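Local coordinates for protein protocadherin-19 isoform 1 (Danio rerio, PDB 5CO1) that is a calcium-dependent cell-adhesion protein that adheres weakly alone but appears to mediate robust homophilic adhesion in complex with the cadherin cdh2, its adhesion cofactor, at residues A[186-191]-A[202-207]; A[41-46]-A[78-83]. All coordinates share one frame; numbering follows the deposited sequence.

Overall arrangement
Contacts 1 and 2 sit in different cadherin repeats, on opposite sides of the chain's centre, with their own centres about 49 Å apart and nearest atoms about 28 Å apart. Each lies within a mixed sheet of the same strand order, and each uses its third strand, 184-193 or 77-86. Contact 1 pairs that strand with its inner neighbour 200-210 in a regular hairpin; contact 2 pairs it with the outermost strand 39-46, where a bulge breaks the register. Both are partly buried, with one face largely apolar, though in contact 1 it includes a lysine. The opposite face is mostly small and polar in contact 1, whereas in contact 2 it carries a carboxylate, two amides, a serine hydroxyl and an extra isoleucine.

Contact 1 (A[186-191]-A[202-207]); sequences NLTILA and SKSFAV
N186 faces A206 in a non-hydrogen-bonded pair, and its amide swings over the neighbouring strand until ND2 lies 3.9 Å from CB of S204. A polar amide suits this solvent-facing side, where the residues opposite are small. L187 turns to the interior and shares two backbone hydrogen bonds with F205: L187 N to F205 O (3.0 Å) and F205 N to L187 O (2.9 Å). The phenylalanine CG sits between its own backbone N and carbonyl carbon (chi1 72°), which leans the ring across toward 186-191. L187 CB therefore makes a CH-pi contact over one face, 4.0 Å from the F205 ring centroid, while L187 CD1 rests against the ring at CZ and also meets V207 CG2. L171 lies against both L187 and F205, from the facing sheet of the domain.

T188 returns to the N186 side opposite S204, in a non-hydrogen-bonded pair where backbones naturally come close; two short side chains fit here. At I189 the ladder resumes with I189 N to K203 O (2.8 Å) and K203 N to I189 O (3.0 Å). I189 CG1 meets the F205 ring at its edge, 3.6 Å from CE1, so leucine and isoleucine hold the aromatic from two directions. K203 is amphipathic: its aliphatic chain rests on I112 and L114, and NZ leads away to a hydrogen bond with S119 O. L190 then packs loosely on S202, CD1 to CB 4.2 Å. The whole is an antiparallel beta hairpin, made of the last two strands of the Greek-key beta sandwich that defines a cadherin repeat.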
loop_
_atom_site.group_PDB
_atom_site.type_symbol
_atom_site.label_atom_id
_atom_site.label_comp_id
_atom_site.label_asym_id
_atom_site.label_seq_id
_atom_site.Cartn_x
_atom_site.Cartn_y
_atom_site.Cartn_z
ATOM N N ASN A 186 -30.813 4.517 -4.282
ATOM C CA ASN A 186 -29.430 4.297 -4.666
ATOM C C ASN A 186 -28.474 5.382 -4.165
ATOM O O ASN A 186 -28.505 6.538 -4.594
ATOM C CB ASN A 186 -29.303 4.075 -6.164
ATOM C CG ASN A 186 -28.579 2.787 -6.482
ATOM O OD1 ASN A 186 -29.207 1.732 -6.569
ATOM N ND2 ASN A 186 -27.245 2.834 -6.488
ATOM N N LEU A 187 -27.639 4.978 -3.215
ATOM C CA LEU A 187 -26.637 5.849 -2.622
ATOM C C LEU A 187 -25.276 5.633 -3.249
ATOM O O LEU A 187 -24.839 4.492 -3.463
ATOM C CB LEU A 187 -26.514 5.540 -1.136
ATOM C CG LEU A 187 -27.752 5.757 -0.279
ATOM C CD1 LEU A 187 -27.314 5.823 1.175
ATOM C CD2 LEU A 187 -28.518 7.018 -0.669
ATOM N N THR A 188 -24.535 6.719 -3.388
ATOM C CA THR A 188 -23.164 6.622 -3.865
ATOM C C THR A 188 -22.245 7.220 -2.827
ATOM O O THR A 188 -22.396 8.373 -2.421
ATOM C CB THR A 188 -22.963 7.368 -5.199
ATOM O OG1 THR A 188 -23.359 8.734 -5.035
ATOM C CG2 THR A 188 -23.800 6.745 -6.315
ATOM N N ILE A 189 -21.248 6.448 -2.435
ATOM C CA ILE A 189 -20.147 7.010 -1.675
ATOM C C ILE A 189 -18.925 7.244 -2.549
ATOM O O ILE A 189 -18.418 6.316 -3.168
ATOM C CB ILE A 189 -19.776 6.091 -0.522
ATOM C CG1 ILE A 189 -21.086 5.682 0.179
ATOM C CG2 ILE A 189 -18.743 6.787 0.355
ATOM C CD1 ILE A 189 -21.002 5.405 1.659
ATOM N N LEU A 190 -18.428 8.479 -2.518
ATOM C CA LEU A 190 -17.190 8.870 -3.203
ATOM C C LEU A 190 -16.072 9.023 -2.191
ATOM O O LEU A 190 -16.231 9.734 -1.212
ATOM C CB LEU A 190 -17.428 10.207 -3.905
ATOM C CG LEU A 190 -16.288 10.899 -4.639
ATOM C CD1 LEU A 190 -15.770 10.068 -5.809
ATOM C CD2 LEU A 190 -16.777 12.259 -5.106
ATOM N N ALA A 191 -14.922 8.417 -2.460
ATOM C CA ALA A 191 -13.766 8.498 -1.565
ATOM C C ALA A 191 -12.479 9.001 -2.262
ATOM O O ALA A 191 -12.198 8.623 -3.377
ATOM C CB ALA A 191 -13.512 7.125 -0.947
ATOM N N SER A 202 -15.282 4.857 -5.833
ATOM C CA SER A 202 -16.649 5.033 -5.431
ATOM C C SER A 202 -17.482 3.754 -5.467
ATOM O O SER A 202 -17.147 2.798 -6.165
ATOM C CB SER A 202 -17.292 6.203 -6.192
ATOM O OG SER A 202 -17.463 5.922 -7.556
ATOM N N LYS A 203 -18.450 3.695 -4.551
ATOM C CA LYS A 203 -19.274 2.511 -4.331
ATOM C C LYS A 203 -20.721 2.945 -4.333
ATOM O O LYS A 203 -21.101 3.872 -3.617
ATOM C CB LYS A 203 -18.941 1.861 -2.986
ATOM C CG LYS A 203 -19.792 0.644 -2.657
ATOM C CD LYS A 203 -19.040 -0.335 -1.764
ATOM C CE LYS A 203 -19.961 -1.044 -0.777
ATOM N NZ LYS A 203 -20.793 -2.088 -1.430
ATOM N N SER A 204 -21.488 2.349 -5.235
ATOM C CA SER A 204 -22.935 2.545 -5.286
ATOM C C SER A 204 -23.638 1.357 -4.669
ATOM O O SER A 204 -23.296 0.214 -4.958
ATOM C CB SER A 204 -23.399 2.700 -6.722
ATOM O OG SER A 204 -23.172 4.024 -7.150
ATOM N N PHE A 205 -24.595 1.632 -3.791
ATOM C CA PHE A 205 -25.256 0.573 -3.038
ATOM C C PHE A 205 -26.675 0.946 -2.643
ATOM O O PHE A 205 -26.995 2.118 -2.395
ATOM C CB PHE A 205 -24.454 0.223 -1.789
ATOM C CG PHE A 205 -24.513 1.273 -0.728
ATOM C CD1 PHE A 205 -23.779 2.438 -0.851
ATOM C CD2 PHE A 205 -25.342 1.125 0.359
ATOM C CE1 PHE A 205 -23.849 3.424 0.115
ATOM C CE2 PHE A 205 -25.419 2.106 1.327
ATOM C CZ PHE A 205 -24.671 3.259 1.209
ATOM N N ALA A 206 -27.501 -0.087 -2.535
ATOM C CA ALA A 206 -28.943 0.075 -2.403
ATOM C C ALA A 206 -29.354 0.126 -0.933
ATOM O O ALA A 206 -28.809 -0.587 -0.082
ATOM C CB ALA A 206 -29.663 -1.061 -3.115
ATOM N N VAL A 207 -30.319 0.987 -0.642
ATOM C CA VAL A 207 -31.043 0.940 0.619
ATOM C C VAL A 207 -32.512 0.668 0.331
ATOM O O VAL A 207 -33.154 1.462 -0.353
ATOM C CB VAL A 207 -30.918 2.285 1.336
ATOM C CG1 VAL A 207 -31.948 2.413 2.443
ATOM C CG2 VAL A 207 -29.510 2.443 1.874
#

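Contact 2 (A[41-46]-A[78-83]); sequences YSFINF and HEIDVQ
F43 packs over I80 beside a beta bulge, the break in register by which an edge strand of this cadherin sandwich takes in one extra residue. I80 CG2 makes a CH-pi contact 4.0 Å from the F43 ring centroid, 28° off the normal, and V82 CG2 lies at the ring's edge, 4.2 Å from CD1. Branched residues serve here because their methyls offer compact surfaces to the aromatic. With CG1 of I80 beside the backbone N (chi1 -42°), CG2 is left anti to that N, which sets this methyl over one face of the ring.

On the other side of the sheet, the bulge sets I44 against D81 and Q83, and N45 CB near D81 OD2. I44 CD1 meets D81 CB, and I44 CG2 lies 3.5 Å from Q83 CD, the isoleucine lying roughly at right angles to both neighbours. Q83 keeps an extended chain beyond CG, long enough to pass between S42 OG and I44: its CG, amide carbon and OE1 all lie against I44 CG2, while CG also meets S42 OG.

The backbone fixes this arrangement. S42 and Q83 form a regular hydrogen-bonded pair, Q83 N to S42 O being 2.9 Å. Beyond it I44 N bonds D81 O at 3.2 Å, but D81 N bonds N45 O at 3.0 Å, so I44 and N45 share one partner residue; psi of -14° at I44 makes the kink.

Farther out, D81 OD1 forms a salt bridge with K97 on the next strand, I57 lies against F43 and V82 from strand 55-57, and Y41 OH takes a hydrogen bond from A28 N, near a bound calcium. At the end of the strand, where F46 is poorly ordered, N45 OD1 accepts the N-H of F46 (N to OD1 3.1 Å) and lies above the centre of the F46 ring.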
loop_
_atom_site.group_PDB
_atom_site.type_symbol
_atom_site.label_atom_id
_atom_site.label_comp_id
_atom_site.label_asym_id
_atom_site.label_seq_id
_atom_site.Cartn_x
_atom_site.Cartn_y
_atom_site.Cartn_z
ATOM N N TYR A 41 32.072 -10.487 -6.517
ATOM C CA TYR A 41 31.029 -9.956 -5.651
ATOM C C TYR A 41 29.845 -10.875 -5.726
ATOM O O TYR A 41 29.400 -11.192 -6.810
ATOM C CB TYR A 41 30.600 -8.571 -6.145
ATOM C CG TYR A 41 31.626 -7.494 -5.948
ATOM C CD1 TYR A 41 31.656 -6.750 -4.786
ATOM C CD2 TYR A 41 32.528 -7.174 -6.948
ATOM C CE1 TYR A 41 32.602 -5.760 -4.593
ATOM C CE2 TYR A 41 33.461 -6.163 -6.776
ATOM C CZ TYR A 41 33.497 -5.465 -5.586
ATOM O OH TYR A 41 34.411 -4.447 -5.401
ATOM N N SER A 42 29.224 -11.141 -4.593
ATOM C CA SER A 42 28.083 -12.041 -4.547
ATOM C C SER A 42 27.240 -11.784 -3.309
ATOM O O SER A 42 27.740 -11.288 -2.290
ATOM C CB SER A 42 28.604 -13.475 -4.491
ATOM O OG SER A 42 29.336 -13.711 -3.289
ATOM N N PHE A 43 25.974 -12.166 -3.365
ATOM C CA PHE A 43 25.167 -12.224 -2.153
ATOM C C PHE A 43 25.451 -13.531 -1.437
ATOM O O PHE A 43 25.431 -14.590 -2.050
ATOM C CB PHE A 43 23.671 -12.194 -2.453
ATOM C CG PHE A 43 23.226 -11.088 -3.368
ATOM C CD1 PHE A 43 23.730 -9.804 -3.251
ATOM C CD2 PHE A 43 22.153 -11.299 -4.226
ATOM C CE1 PHE A 43 23.221 -8.773 -4.019
ATOM C CE2 PHE A 43 21.718 -10.302 -5.070
ATOM C CZ PHE A 43 22.230 -9.026 -4.944
ATOM N N ILE A 44 25.538 -13.486 -0.121
ATOM C CA ILE A 44 25.640 -14.720 0.642
ATOM C C ILE A 44 24.446 -14.947 1.548
ATOM O O ILE A 44 24.213 -16.060 2.030
ATOM C CB ILE A 44 26.960 -14.817 1.442
ATOM C CG1 ILE A 44 27.324 -13.499 2.148
ATOM C CG2 ILE A 44 28.081 -15.274 0.514
ATOM C CD1 ILE A 44 26.782 -13.391 3.551
ATOM N N ASN A 45 23.663 -13.900 1.743
ATOM C CA ASN A 45 22.451 -14.026 2.513
ATOM C C ASN A 45 21.436 -12.919 2.228
ATOM O O ASN A 45 21.777 -11.801 1.800
ATOM C CB ASN A 45 22.770 -14.090 4.009
ATOM C CG ASN A 45 22.031 -15.211 4.714
ATOM O OD1 ASN A 45 20.991 -15.699 4.247
ATOM N ND2 ASN A 45 22.585 -15.649 5.830
ATOM N N PHE A 46 20.194 -13.238 2.570
ATOM C CA PHE A 46 19.009 -12.608 2.010
ATOM C C PHE A 46 17.978 -12.764 3.127
ATOM O O PHE A 46 17.372 -13.831 3.266
ATOM C CB PHE A 46 18.577 -13.355 0.731
ATOM C CG PHE A 46 18.980 -14.809 0.723
ATOM C CD1 PHE A 46 18.210 -15.763 1.388
ATOM C CD2 PHE A 46 20.201 -15.199 0.188
ATOM C CE1 PHE A 46 18.620 -17.083 1.460
ATOM C CE2 PHE A 46 20.624 -16.517 0.271
ATOM C CZ PHE A 46 19.828 -17.460 0.900
ATOM N N HIS A 78 14.585 -4.056 2.705
ATOM C CA HIS A 78 15.331 -5.280 2.371
ATOM C C HIS A 78 16.741 -5.187 2.961
ATOM O O HIS A 78 17.395 -4.138 2.870
ATOM C CB HIS A 78 15.415 -5.477 0.858
ATOM C CG HIS A 78 14.094 -5.724 0.204
ATOM N ND1 HIS A 78 13.684 -6.979 -0.193
ATOM C CD2 HIS A 78 13.120 -4.869 -0.194
ATOM C CE1 HIS A 78 12.502 -6.891 -0.780
ATOM N NE2 HIS A 78 12.143 -5.622 -0.803
ATOM N N GLU A 79 17.180 -6.264 3.608
ATOM C CA GLU A 79 18.559 -6.378 4.096
ATOM C C GLU A 79 19.239 -7.418 3.234
ATOM O O GLU A 79 18.699 -8.502 2.999
ATOM C CB GLU A 79 18.595 -6.812 5.569
ATOM C CG GLU A 79 19.578 -6.065 6.472
ATOM C CD GLU A 79 19.285 -6.265 7.961
ATOM O OE1 GLU A 79 18.726 -5.335 8.595
ATOM O OE2 GLU A 79 19.571 -7.367 8.492
ATOM N N ILE A 80 20.369 -7.036 2.652
ATOM C CA ILE A 80 21.149 -7.942 1.819
ATOM C C ILE A 80 22.547 -7.980 2.401
ATOM O O ILE A 80 23.029 -6.980 2.904
ATOM C CB ILE A 80 21.212 -7.468 0.351
ATOM C CG1 ILE A 80 19.854 -6.964 -0.128
ATOM C CG2 ILE A 80 21.669 -8.600 -0.562
ATOM C CD1 ILE A 80 19.956 -5.950 -1.246
ATOM N N ASP A 81 23.150 -9.158 2.411
ATOM C CA ASP A 81 24.515 -9.304 2.837
ATOM C C ASP A 81 25.364 -9.602 1.642
ATOM O O ASP A 81 25.078 -10.506 0.876
ATOM C CB ASP A 81 24.647 -10.410 3.874
ATOM C CG ASP A 81 23.796 -10.153 5.109
ATOM O OD1 ASP A 81 24.220 -9.324 5.958
ATOM O OD2 ASP A 81 22.707 -10.779 5.224
ATOM N N VAL A 82 26.377 -8.778 1.431
ATOM C CA VAL A 82 27.180 -8.892 0.247
ATOM C C VAL A 82 28.601 -9.249 0.644
ATOM O O VAL A 82 29.133 -8.703 1.604
ATOM C CB VAL A 82 27.143 -7.582 -0.541
ATOM C CG1 VAL A 82 27.719 -7.795 -1.930
ATOM C CG2 VAL A 82 25.714 -7.092 -0.674
ATOM N N GLN A 83 29.215 -10.176 -0.074
ATOM C CA GLN A 83 30.653 -10.369 0.082
ATOM C C GLN A 83 31.504 -10.146 -1.172
ATOM O O GLN A 83 31.011 -10.113 -2.315
ATOM C CB GLN A 83 30.951 -11.735 0.672
ATOM C CG GLN A 83 30.702 -12.917 -0.257
ATOM C CD GLN A 83 31.403 -14.176 0.230
ATOM O OE1 GLN A 83 31.285 -14.557 1.405
ATOM N NE2 GLN A 83 32.202 -14.781 -0.643
#